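Local coordinates for putative lipoprotein (Bacteroides fragilis, PDB 3QNK), which is of unknown function but, as a SusD-like lipoprotein, probably helps to capture glycans at the outer membrane for uptake through a partner transporter, at residues 5-10 with 83-88; 11-16 with 21-26; 95-98 with 103-106; 134-137 with 141-144; 114-119 with 157-162. All blocks are in the same frame, centred on the assembly; numbering follows the deposited sequence.

Contact 1 of 5, residues 5-10 with 83-88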
# COMPACT_ATOMS: atom_id res chain seq x y z
N LEU B 5 -6.51 5.05 14.89
CA LEU B 5 -7.77 4.50 15.42
C LEU B 5 -8.74 5.57 15.95
O LEU B 5 -9.94 5.43 15.72
CB LEU B 5 -7.49 3.47 16.53
CG LEU B 5 -8.65 2.55 16.89
CD1 LEU B 5 -8.74 1.38 15.93
CD2 LEU B 5 -8.54 2.07 18.31
N ASP B 6 -8.24 6.62 16.62
CA ASP B 6 -9.07 7.68 17.20
C ASP B 6 -9.93 8.45 16.16
O ASP B 6 -10.95 9.03 16.54
CB ASP B 6 -8.24 8.66 18.06
CG ASP B 6 -7.26 9.56 17.35
OD1 ASP B 6 -6.71 9.14 16.31
OD2 ASP B 6 -6.98 10.68 17.87
N GLU B 7 -9.58 8.39 14.85
CA GLU B 7 -10.31 9.07 13.77
C GLU B 7 -11.70 8.43 13.49
O GLU B 7 -12.60 9.11 12.98
CB GLU B 7 -9.46 9.11 12.49
CG GLU B 7 -8.15 9.87 12.65
CD GLU B 7 -7.81 10.88 11.57
OE1 GLU B 7 -8.70 11.66 11.17
OE2 GLU B 7 -6.62 10.93 11.17
N ILE B 8 -11.88 7.16 13.89
CA ILE B 8 -13.12 6.38 13.74
C ILE B 8 -14.13 6.74 14.86
O ILE B 8 -15.35 6.67 14.64
CB ILE B 8 -12.75 4.86 13.76
CG1 ILE B 8 -11.80 4.46 12.59
CG2 ILE B 8 -13.95 3.93 13.83
CD1 ILE B 8 -12.26 4.83 11.15
N ALA B 9 -13.62 7.14 16.04
CA ALA B 9 -14.41 7.44 17.24
C ALA B 9 -14.73 8.93 17.48
O ALA B 9 -14.17 9.82 16.82
CB ALA B 9 -13.71 6.88 18.47
N ASP B 10 -15.65 9.14 18.46
CA ASP B 10 -16.18 10.39 19.00
C ASP B 10 -15.09 11.23 19.70
O ASP B 10 -14.06 10.71 20.12
CB ASP B 10 -17.32 10.07 20.00
N LYS B 83 2.92 4.12 10.00
CA LYS B 83 3.08 3.46 11.30
C LYS B 83 3.61 4.44 12.31
O LYS B 83 3.08 4.54 13.42
CB LYS B 83 4.02 2.24 11.19
CG LYS B 83 3.56 1.19 10.21
CD LYS B 83 4.52 0.00 10.24
CE LYS B 83 4.37 -0.86 9.02
NZ LYS B 83 3.10 -1.66 9.01
N VAL B 84 4.63 5.21 11.90
CA VAL B 84 5.26 6.24 12.74
C VAL B 84 4.22 7.33 13.02
O VAL B 84 4.11 7.75 14.17
CB VAL B 84 6.56 6.79 12.12
CG1 VAL B 84 6.99 8.08 12.80
CG2 VAL B 84 7.68 5.75 12.19
N ARG B 85 3.43 7.74 12.00
CA ARG B 85 2.39 8.77 12.18
C ARG B 85 1.43 8.36 13.32
O ARG B 85 1.13 9.20 14.18
CB ARG B 85 1.63 9.03 10.88
CG ARG B 85 0.64 10.20 10.97
CD ARG B 85 -0.12 10.42 9.68
NE ARG B 85 -0.89 11.66 9.72
CZ ARG B 85 -2.20 11.72 9.97
NH1 ARG B 85 -2.89 10.62 10.18
NH2 ARG B 85 -2.81 12.90 10.01
N LYS B 86 1.01 7.07 13.36
CA LYS B 86 0.12 6.52 14.37
C LYS B 86 0.75 6.58 15.77
O LYS B 86 0.04 6.85 16.73
CB LYS B 86 -0.29 5.10 14.01
CG LYS B 86 -1.20 4.98 12.79
CD LYS B 86 -1.67 3.54 12.61
CE LYS B 86 -2.68 3.40 11.50
NZ LYS B 86 -3.41 2.11 11.61
N CYS B 87 2.08 6.39 15.88
CA CYS B 87 2.82 6.49 17.16
C CYS B 87 2.83 7.92 17.65
O CYS B 87 2.50 8.16 18.82
CB CYS B 87 4.24 5.97 17.04
SG CYS B 87 4.37 4.21 16.63
N ASN B 88 3.22 8.86 16.76
CA ASN B 88 3.32 10.30 17.04
C ASN B 88 2.00 10.88 17.49
O ASN B 88 1.99 11.78 18.34
CB ASN B 88 3.85 11.05 15.82
CG ASN B 88 5.27 10.72 15.46
OD1 ASN B 88 6.07 10.29 16.30
ND2 ASN B 88 5.61 10.92 14.19

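Contact 2 of 5, residues 11-16 with 21-26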
# COMPACT_ATOMS: atom_id res chain seq x y z
N ASP B 11 -15.35 12.55 19.86
CA ASP B 11 -14.45 13.50 20.53
C ASP B 11 -14.48 13.28 22.07
O ASP B 11 -14.95 14.16 22.81
CB ASP B 11 -14.83 14.96 20.17
N SER B 12 -14.02 12.08 22.51
CA SER B 12 -13.94 11.59 23.89
C SER B 12 -13.22 10.23 23.92
O SER B 12 -13.42 9.45 24.86
CB SER B 12 -15.34 11.45 24.51
N PHE B 13 -12.36 9.96 22.93
CA PHE B 13 -11.64 8.69 22.77
C PHE B 13 -10.49 8.52 23.75
O PHE B 13 -10.31 7.43 24.29
CB PHE B 13 -11.09 8.59 21.33
CG PHE B 13 -10.14 7.45 21.04
CD1 PHE B 13 -8.80 7.53 21.42
CD2 PHE B 13 -10.55 6.34 20.32
CE1 PHE B 13 -7.92 6.48 21.13
CE2 PHE B 13 -9.66 5.32 20.00
CZ PHE B 13 -8.36 5.39 20.42
N TRP B 14 -9.66 9.57 23.91
CA TRP B 14 -8.44 9.50 24.73
C TRP B 14 -8.74 9.47 26.22
O TRP B 14 -7.83 9.21 27.02
CB TRP B 14 -7.45 10.61 24.36
CG TRP B 14 -6.87 10.37 22.99
CD1 TRP B 14 -7.31 10.88 21.81
CD2 TRP B 14 -5.87 9.41 22.66
NE1 TRP B 14 -6.62 10.33 20.76
CE2 TRP B 14 -5.72 9.43 21.25
CE3 TRP B 14 -5.04 8.55 23.42
CZ2 TRP B 14 -4.75 8.67 20.59
CZ3 TRP B 14 -4.10 7.77 22.75
CH2 TRP B 14 -3.97 7.84 21.36
N SER B 15 -10.01 9.63 26.59
CA SER B 15 -10.43 9.55 27.98
C SER B 15 -10.70 8.07 28.33
O SER B 15 -10.28 7.63 29.40
CB SER B 15 -11.67 10.41 28.22
OG SER B 15 -12.70 10.08 27.31
N ASP B 16 -11.36 7.32 27.41
CA ASP B 16 -11.73 5.91 27.54
C ASP B 16 -10.47 5.01 27.52
O ASP B 16 -9.76 4.95 26.51
CB ASP B 16 -12.72 5.53 26.42
CG ASP B 16 -13.38 4.16 26.55
OD1 ASP B 16 -12.65 3.17 26.81
OD2 ASP B 16 -14.60 4.06 26.28
N LYS B 21 -6.41 1.51 25.05
CA LYS B 21 -5.80 0.18 25.04
C LYS B 21 -5.93 -0.44 23.62
O LYS B 21 -4.97 -1.06 23.14
CB LYS B 21 -6.40 -0.73 26.13
N TYR B 22 -7.07 -0.18 22.92
CA TYR B 22 -7.32 -0.64 21.55
C TYR B 22 -6.39 0.07 20.55
O TYR B 22 -5.93 -0.55 19.59
CB TYR B 22 -8.79 -0.43 21.15
CG TYR B 22 -9.76 -1.43 21.75
CD1 TYR B 22 -9.33 -2.68 22.19
CD2 TYR B 22 -11.13 -1.15 21.81
CE1 TYR B 22 -10.23 -3.59 22.77
CE2 TYR B 22 -12.03 -2.06 22.36
CZ TYR B 22 -11.58 -3.28 22.84
OH TYR B 22 -12.47 -4.20 23.38
N TYR B 23 -6.08 1.37 20.81
CA TYR B 23 -5.17 2.14 19.97
C TYR B 23 -3.78 1.49 19.97
O TYR B 23 -3.19 1.32 18.91
CB TYR B 23 -5.10 3.61 20.46
CG TYR B 23 -4.41 4.55 19.50
CD1 TYR B 23 -3.02 4.56 19.38
CD2 TYR B 23 -5.14 5.44 18.72
CE1 TYR B 23 -2.38 5.40 18.48
CE2 TYR B 23 -4.51 6.28 17.80
CZ TYR B 23 -3.13 6.26 17.69
OH TYR B 23 -2.50 7.11 16.82
N VAL B 24 -3.28 1.12 21.17
CA VAL B 24 -1.97 0.49 21.34
C VAL B 24 -1.98 -0.90 20.66
O VAL B 24 -1.01 -1.24 19.99
CB VAL B 24 -1.52 0.46 22.81
CG1 VAL B 24 -0.14 -0.14 22.97
CG2 VAL B 24 -1.54 1.86 23.40
N ASN B 25 -3.12 -1.63 20.72
CA ASN B 25 -3.26 -2.92 20.03
C ASN B 25 -3.12 -2.74 18.52
O ASN B 25 -2.50 -3.58 17.86
CB ASN B 25 -4.61 -3.58 20.33
CG ASN B 25 -4.80 -4.12 21.73
OD1 ASN B 25 -3.98 -3.94 22.65
ND2 ASN B 25 -5.93 -4.78 21.92
N ASP B 26 -3.68 -1.62 17.99
CA ASP B 26 -3.58 -1.27 16.58
C ASP B 26 -2.13 -1.00 16.20
O ASP B 26 -1.71 -1.38 15.10
CB ASP B 26 -4.46 -0.06 16.26
CG ASP B 26 -4.54 0.30 14.79
OD1 ASP B 26 -4.89 -0.58 13.99
OD2 ASP B 26 -4.30 1.50 14.45

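Contact 3 of 5, residues 95-98 with 103-106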
# COMPACT_ATOMS: atom_id res chain seq x y z
N GLY B 95 -1.11 12.85 26.73
CA GLY B 95 -0.98 13.80 27.83
C GLY B 95 -2.30 14.26 28.45
O GLY B 95 -2.41 14.40 29.68
N THR B 96 -3.31 14.46 27.60
CA THR B 96 -4.67 14.87 27.96
C THR B 96 -5.53 13.68 28.46
O THR B 96 -6.65 13.90 28.93
CB THR B 96 -5.34 15.54 26.75
OG1 THR B 96 -5.29 14.67 25.61
CG2 THR B 96 -4.74 16.90 26.42
N SER B 97 -5.01 12.42 28.34
CA SER B 97 -5.71 11.20 28.75
C SER B 97 -5.97 11.17 30.26
O SER B 97 -5.12 11.60 31.05
CB SER B 97 -4.94 9.95 28.31
OG SER B 97 -5.50 8.77 28.86
N THR B 98 -7.16 10.68 30.65
CA THR B 98 -7.57 10.63 32.05
C THR B 98 -7.20 9.28 32.72
O THR B 98 -7.51 9.09 33.90
CB THR B 98 -9.06 10.97 32.20
OG1 THR B 98 -9.31 11.26 33.57
CG2 THR B 98 -10.00 9.86 31.74
N GLU B 103 -0.50 3.13 34.39
CA GLU B 103 -0.95 2.47 33.16
C GLU B 103 -0.57 3.30 31.95
O GLU B 103 -0.08 2.75 30.96
CB GLU B 103 -2.48 2.22 33.19
CG GLU B 103 -3.01 1.31 32.08
CD GLU B 103 -2.58 -0.14 32.11
OE1 GLU B 103 -2.71 -0.79 33.17
OE2 GLU B 103 -2.12 -0.64 31.05
N LYS B 104 -0.75 4.64 32.04
CA LYS B 104 -0.41 5.62 31.01
C LYS B 104 1.09 5.54 30.71
O LYS B 104 1.46 5.50 29.54
CB LYS B 104 -0.81 7.02 31.46
CG LYS B 104 -1.36 7.89 30.35
CD LYS B 104 -2.25 9.02 30.88
CE LYS B 104 -1.50 10.32 31.05
NZ LYS B 104 -2.43 11.47 31.13
N SER B 105 1.94 5.45 31.76
CA SER B 105 3.40 5.35 31.64
C SER B 105 3.82 4.07 30.92
O SER B 105 4.60 4.15 29.98
CB SER B 105 4.07 5.41 33.01
OG SER B 105 5.48 5.32 32.87
N ARG B 106 3.29 2.90 31.35
CA ARG B 106 3.58 1.59 30.76
C ARG B 106 3.17 1.60 29.26
O ARG B 106 4.00 1.25 28.42
CB ARG B 106 2.89 0.46 31.58
CG ARG B 106 2.85 -0.95 30.94
CD ARG B 106 1.47 -1.19 30.32
NE ARG B 106 0.83 -2.47 30.68
CZ ARG B 106 0.18 -2.70 31.82
NH1 ARG B 106 0.14 -1.77 32.77
NH2 ARG B 106 -0.39 -3.87 32.03

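Contact 4 of 5, residues 134-137 with 141-144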
# COMPACT_ATOMS: atom_id res chain seq x y z
N LYS B 134 6.30 14.42 15.61
CA LYS B 134 4.95 14.98 15.64
C LYS B 134 4.23 14.61 14.36
O LYS B 134 4.87 14.21 13.37
CB LYS B 134 4.98 16.52 15.85
CG LYS B 134 5.74 17.35 14.79
CD LYS B 134 4.82 18.22 13.90
CE LYS B 134 4.33 19.54 14.48
N VAL B 135 2.89 14.69 14.39
CA VAL B 135 2.04 14.46 13.22
C VAL B 135 2.03 15.75 12.43
O VAL B 135 1.64 16.80 12.96
CB VAL B 135 0.61 13.97 13.59
CG1 VAL B 135 -0.27 13.88 12.35
CG2 VAL B 135 0.66 12.62 14.33
N LEU B 136 2.53 15.71 11.21
CA LEU B 136 2.61 16.91 10.38
C LEU B 136 1.23 17.32 9.95
O LEU B 136 0.38 16.47 9.69
CB LEU B 136 3.54 16.74 9.18
CG LEU B 136 5.02 16.52 9.42
CD1 LEU B 136 5.69 16.08 8.16
CD2 LEU B 136 5.68 17.77 9.91
N THR B 137 1.02 18.63 9.95
CA THR B 137 -0.22 19.33 9.60
C THR B 137 0.07 20.35 8.47
O THR B 137 1.21 20.47 8.04
CB THR B 137 -0.80 19.97 10.89
OG1 THR B 137 -1.83 20.87 10.53
CG2 THR B 137 0.22 20.77 11.67
N ASN B 141 6.01 22.82 7.59
CA ASN B 141 6.74 22.83 6.33
C ASN B 141 7.07 21.39 6.03
O ASN B 141 7.67 20.71 6.87
CB ASN B 141 7.97 23.70 6.42
CG ASN B 141 8.97 23.45 5.34
OD1 ASN B 141 8.63 23.31 4.15
ND2 ASN B 141 10.23 23.34 5.75
N TRP B 142 6.67 20.90 4.87
CA TRP B 142 6.87 19.49 4.57
C TRP B 142 8.16 19.21 3.83
O TRP B 142 8.50 18.04 3.68
CB TRP B 142 5.68 18.96 3.81
CG TRP B 142 4.44 18.87 4.66
CD1 TRP B 142 3.69 19.90 5.13
CD2 TRP B 142 3.80 17.66 5.11
NE1 TRP B 142 2.63 19.42 5.87
CE2 TRP B 142 2.66 18.05 5.84
CE3 TRP B 142 4.06 16.29 4.91
CZ2 TRP B 142 1.77 17.11 6.38
CZ3 TRP B 142 3.24 15.35 5.53
CH2 TRP B 142 2.11 15.76 6.26
N GLU B 143 8.89 20.25 3.40
CA GLU B 143 10.18 20.00 2.77
C GLU B 143 11.19 19.83 3.91
O GLU B 143 11.79 20.78 4.41
CB GLU B 143 10.55 21.08 1.74
CG GLU B 143 9.68 21.04 0.48
CD GLU B 143 10.36 20.95 -0.87
OE1 GLU B 143 11.51 21.42 -1.00
OE2 GLU B 143 9.71 20.46 -1.83
N ILE B 144 11.26 18.60 4.39
CA ILE B 144 12.13 18.20 5.47
C ILE B 144 13.20 17.27 4.92
O ILE B 144 12.87 16.24 4.32
CB ILE B 144 11.34 17.53 6.63
CG1 ILE B 144 10.18 18.40 7.11
CG2 ILE B 144 12.27 17.18 7.79
CD1 ILE B 144 9.04 17.64 7.63

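Contact 5 of 5, residues 114-119 with 157-162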
# COMPACT_ATOMS: atom_id res chain seq x y z
N LEU B 114 7.70 0.54 20.03
CA LEU B 114 7.16 0.35 18.68
C LEU B 114 7.67 1.40 17.71
O LEU B 114 8.10 1.03 16.63
CB LEU B 114 5.62 0.30 18.69
CG LEU B 114 5.03 -1.00 19.28
CD1 LEU B 114 3.54 -0.86 19.50
CD2 LEU B 114 5.28 -2.21 18.40
N ARG B 115 7.72 2.68 18.11
CA ARG B 115 8.22 3.74 17.22
C ARG B 115 9.69 3.50 16.89
O ARG B 115 10.09 3.72 15.74
CB ARG B 115 8.01 5.15 17.80
CG ARG B 115 8.33 6.25 16.79
CD ARG B 115 7.93 7.62 17.27
NE ARG B 115 8.79 8.06 18.36
CZ ARG B 115 8.74 9.28 18.89
NH1 ARG B 115 7.87 10.18 18.43
NH2 ARG B 115 9.55 9.60 19.89
N ALA B 116 10.48 3.04 17.88
CA ALA B 116 11.90 2.71 17.72
C ALA B 116 12.06 1.57 16.73
O ALA B 116 12.90 1.63 15.83
CB ALA B 116 12.49 2.34 19.06
N MSE B 117 11.22 0.55 16.87
CA MSE B 117 11.19 -0.62 16.01
C MSE B 117 10.85 -0.24 14.57
O MSE B 117 11.47 -0.78 13.65
CB MSE B 117 10.19 -1.65 16.55
CG MSE B 117 9.95 -2.79 15.60
SE MSE B 117 9.05 -4.22 16.45
CE MSE B 117 10.61 -5.03 17.30
N PHE B 118 9.89 0.67 14.38
CA PHE B 118 9.45 1.10 13.04
C PHE B 118 10.53 1.90 12.35
O PHE B 118 10.81 1.61 11.19
CB PHE B 118 8.13 1.88 13.10
CG PHE B 118 6.96 1.09 13.61
CD1 PHE B 118 6.83 -0.26 13.32
CD2 PHE B 118 5.96 1.69 14.36
CE1 PHE B 118 5.74 -1.00 13.79
CE2 PHE B 118 4.87 0.95 14.84
CZ PHE B 118 4.77 -0.40 14.55
N TYR B 119 11.17 2.86 13.06
CA TYR B 119 12.25 3.66 12.50
C TYR B 119 13.47 2.80 12.20
O TYR B 119 14.13 3.02 11.18
CB TYR B 119 12.64 4.81 13.41
CG TYR B 119 11.94 6.12 13.08
CD1 TYR B 119 12.20 6.78 11.88
CD2 TYR B 119 11.09 6.73 13.99
CE1 TYR B 119 11.57 7.98 11.57
CE2 TYR B 119 10.46 7.94 13.69
CZ TYR B 119 10.69 8.55 12.47
OH TYR B 119 10.07 9.73 12.19
N LEU B 157 17.56 5.01 19.63
CA LEU B 157 18.12 4.65 20.94
C LEU B 157 17.56 5.50 22.07
O LEU B 157 17.44 4.98 23.18
CB LEU B 157 19.65 4.72 20.89
CG LEU B 157 20.32 3.63 20.01
CD1 LEU B 157 21.78 3.92 19.76
CD2 LEU B 157 20.09 2.25 20.59
N GLU B 158 17.15 6.75 21.81
CA GLU B 158 16.53 7.57 22.86
C GLU B 158 15.14 7.02 23.17
O GLU B 158 14.78 6.95 24.34
CB GLU B 158 16.48 9.05 22.48
CG GLU B 158 17.40 9.88 23.35
CD GLU B 158 17.14 9.83 24.85
OE1 GLU B 158 16.05 10.27 25.28
OE2 GLU B 158 18.04 9.37 25.59
N ASP B 159 14.40 6.55 22.14
CA ASP B 159 13.08 5.92 22.27
C ASP B 159 13.19 4.62 23.07
O ASP B 159 12.38 4.39 23.96
CB ASP B 159 12.44 5.63 20.89
CG ASP B 159 11.43 6.66 20.39
OD1 ASP B 159 10.97 7.49 21.20
OD2 ASP B 159 11.06 6.60 19.19
N LEU B 160 14.23 3.81 22.80
CA LEU B 160 14.47 2.54 23.49
C LEU B 160 14.95 2.77 24.91
O LEU B 160 14.61 1.98 25.79
CB LEU B 160 15.42 1.63 22.73
CG LEU B 160 14.85 1.03 21.44
CD1 LEU B 160 15.93 0.45 20.59
CD2 LEU B 160 13.73 0.02 21.72
N LYS B 161 15.69 3.88 25.16
CA LYS B 161 16.10 4.25 26.53
C LYS B 161 14.85 4.55 27.35
O LYS B 161 14.73 4.03 28.45
CB LYS B 161 17.06 5.46 26.53
CG LYS B 161 17.38 5.97 27.93
CD LYS B 161 18.51 6.97 27.97
CE LYS B 161 18.44 7.91 29.16
NZ LYS B 161 17.65 9.14 28.87
N LYS B 162 13.91 5.34 26.77
CA LYS B 162 12.65 5.71 27.42
C LYS B 162 11.83 4.43 27.68
O LYS B 162 11.34 4.26 28.79
CB LYS B 162 11.85 6.76 26.62

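Contact 1 of 5, residues 5-10 with 83-88
Glu7 and Arg85 form a long, solvent-side salt bridge that ties the N-terminal loop to the flank of helix 76-93. Residues 5-7 make a 3-10 segment, and Glu7 leaves it with its CB directed at the helix. The carboxylate oxygen Glu7 OE2 lies 3.9 Å from Arg85 NH1, so the attraction is ionic rather than a close bond. Arg85 starts from the side of its helix with CG anti to the backbone N (chi1 -174°) and runs straight out from CG to NE, which carries the guanidinium across to the loop. Glu7, by contrast, is bent at chi2 (-133°), and the two side chains meet at about a right angle. OE2 stands at the edge of the guanidinium, near its plane, while the carboxylate and guanidinium planes are turned 38° against each other. The same oxygen has a stronger partner in Arg89, one helical turn further along, so two arginines share one carboxylate; their combined charge would probably keep Glu7 ionised. The second subunit borders the loop, where Leu5 meets Leu5 of that subunit. The contact thus bridges the loop preceding helix 17-29 and helix 76-93, which packs on helix 101-126 through Val84 and Cys87 and reaches helix 17-29 through the salt bridge of Lys86 with Asp26.

Contact 2 of 5, residues 11-16 with 21-26
An aromatic cluster of Phe13, Trp14 and Tyr23 packs the loop ahead of helix 17-29 back against that helix. Tyr23 points from the helix toward the loop, with CG anti to the backbone N (chi1 -168°), and offers one ring face to Trp14 and its rim to Phe13. The indole brings its six-membered ring edge-first to the tyrosine: Trp14 CH2 stands 3.6 Å above the ring plane of Tyr23, over its centre, and Trp14 CZ2 lies 3.7 Å from Tyr23 CE2. The two planes are inclined at 51°, a tilted edge-to-face pair with centroids 4.8 Å apart. Phe13 meets the tyrosine differently, rim to rim, with Phe13 CZ 3.6 Å from Tyr23 CD2 and the planes 75° apart. Within the loop, Phe13 CD1 sits over one face of the indole near its rim, so each of the three rings touches the other two. The polar ends of the cluster are satisfied: Trp14 NE1 donates to Asp6 OD2, and Tyr23 OH bonds to Lys86 O on helix 76-93. Asp16 ends the loop as N-cap of helix 17-29, its OD1 accepting from Leu19 N. The cluster is buried between the N-terminal loop and two helices: Phe13 also packs on Leu19 of helix 17-29, while Arg89 and Phe90 of helix 76-93 pack against Tyr23.

Contact 3 of 5, residues 95-98 with 103-106
Lys104 reaches from helix 101-126 back to the loop just before it and places its ammonium group among backbone carbonyls. The close part of the contact lies at that end. Lys104 NZ donates to Ser97 O at 2.7 Å, and the donor is tilted 27° from the carbonyl plane. A weak second bond runs from Lys104 NZ to Gly95 O at 3.3 Å, and Ile94 O adds another weak one. The lysine chain bends at chi3 (95°), which turns CE and NZ onto these oxygens while its methylene groups pass alongside the buried Ser97; Ser97 CB is 3.8 Å from Lys104 CD. The hydroxyl of Ser97 serves another neighbour, bonding to Trp14 O and so linking the N-terminal loop to this turn. The other side is looser: Thr96 and Thr98 point their CB atoms away from the helix and are exposed, and Glu103 and Arg106 pair with each other along the helix, with Arg106 NH1 3.0 Å from Glu103 OE1. The ammonium is thus held by one good bond, to Ser97 O, and two weak ones, all to main-chain oxygens following the C-terminal end of helix 76-93, where a positive charge would probably be stabilised by the helix dipole.

Contact 4 of 5, residues 134-137 with 141-144
Leu136 lies over one face of the Trp142 indole, and this apolar contact is accompanied by a hydrogen bond at the indole's polar edge. Leu136 CB is 3.6 Å from the centroid of the six-membered ring and 23° off its normal, a CH-pi contact; Leu136 CD1 reaches across the same ring to within 3.6 Å of Trp142 CE3. The two side chains approach from opposite directions. At the far end of the leucine, Leu136 CD1 and Ile144 CD1 touch tip to tip at 3.7 Å, so the leucine touches the indole with its flank and the isoleucine with its end. Trp142 turns its CG anti to the carbonyl carbon (chi1 -70°), which sends the indole back toward residues 136 and 137. There Trp142 NE1 donates to Thr137 O over 2.8 Å; the donor stands above the carbonyl plane, and the N-H...O angle is 146°. This bond probably helps to set the rotation of the indole against the leucine.

Around this first shell, the backbone is held by side-chain-to-backbone bonds. Asn141 OD1 accepts from Glu143 N at 3.2 Å, and Asp140 OD2 receives Thr137 N. Val135 N bonds to Glu92 OE2, which ties this part of the loop to helix 76-93, while Trp142 packs on Asp248 of the second subunit. Asn141 makes an Asx turn and Glu143 centres an inverse gamma turn, together giving a compact, turn-rich connection between helices 101-126 and 149-166 without regular strands.

Contact 5 of 5, residues 114-119 with 157-162
Arg115 and Asp159 meet at about a right angle between two antiparallel helices, and the arginine grips the carboxylate side-on with two nitrogens. Arg115 NE donates to Asp159 OD2 at 2.8 Å, and Arg115 NH2 donates to Asp159 OD1 at 2.9 Å. Each oxygen uses its syn lone pair and lies close to the guanidinium plane, the carboxylate being rotated 30° against it. The arginine leaves its helix from the side; a bend at chi3 (70°) swings the guanidinium round so that its NE-NH2 edge faces Asp159. Beside this ion pair the small Ala116 packs against Leu160: Ala116 CB points at the partner helix and lies 3.6 Å from Leu160 CG and 3.8 Å from Asp159 CB. The short side chain lets the axes of segments 114-119 and 157-162 come within 8.4 Å, at 155° between their N-to-C directions. Outside the pair, Arg115 NH1 bonds to Asn88 OD1 of helix 76-93, and His112 ND1 to Asp159 OD1, so both charged groups have further partners. Because the bidentate bridge is buried, each charge probably keeps the other ionised, and the two bonds side by side hold both groups in a set rotation, joining helices 101-126 and 149-166.

Overall arrangement
All five contacts lie in the N-terminal helical part of the chain, on the same side of its centre. Contacts 1 and 2 touch, their centres about 9 Å apart, both drawing on the N-terminal loop and linked by Tyr23 to Lys86 and Trp14 to Asp6; contact 3 lies about 11 Å between centres from contact 2 and joins it through Ser97. Contact 4 borders contact 1, with Val135 CG2 3.5 Å from Arg85 O. Contact 5 is the most central, its centre about 18 Å from the chain's centre, and touches contact 1 through the Arg115 to Asn88 hydrogen bond. Contacts 3 and 5 both use helix 101-126. Contacts 1, 2 and 4 also border the second subunit.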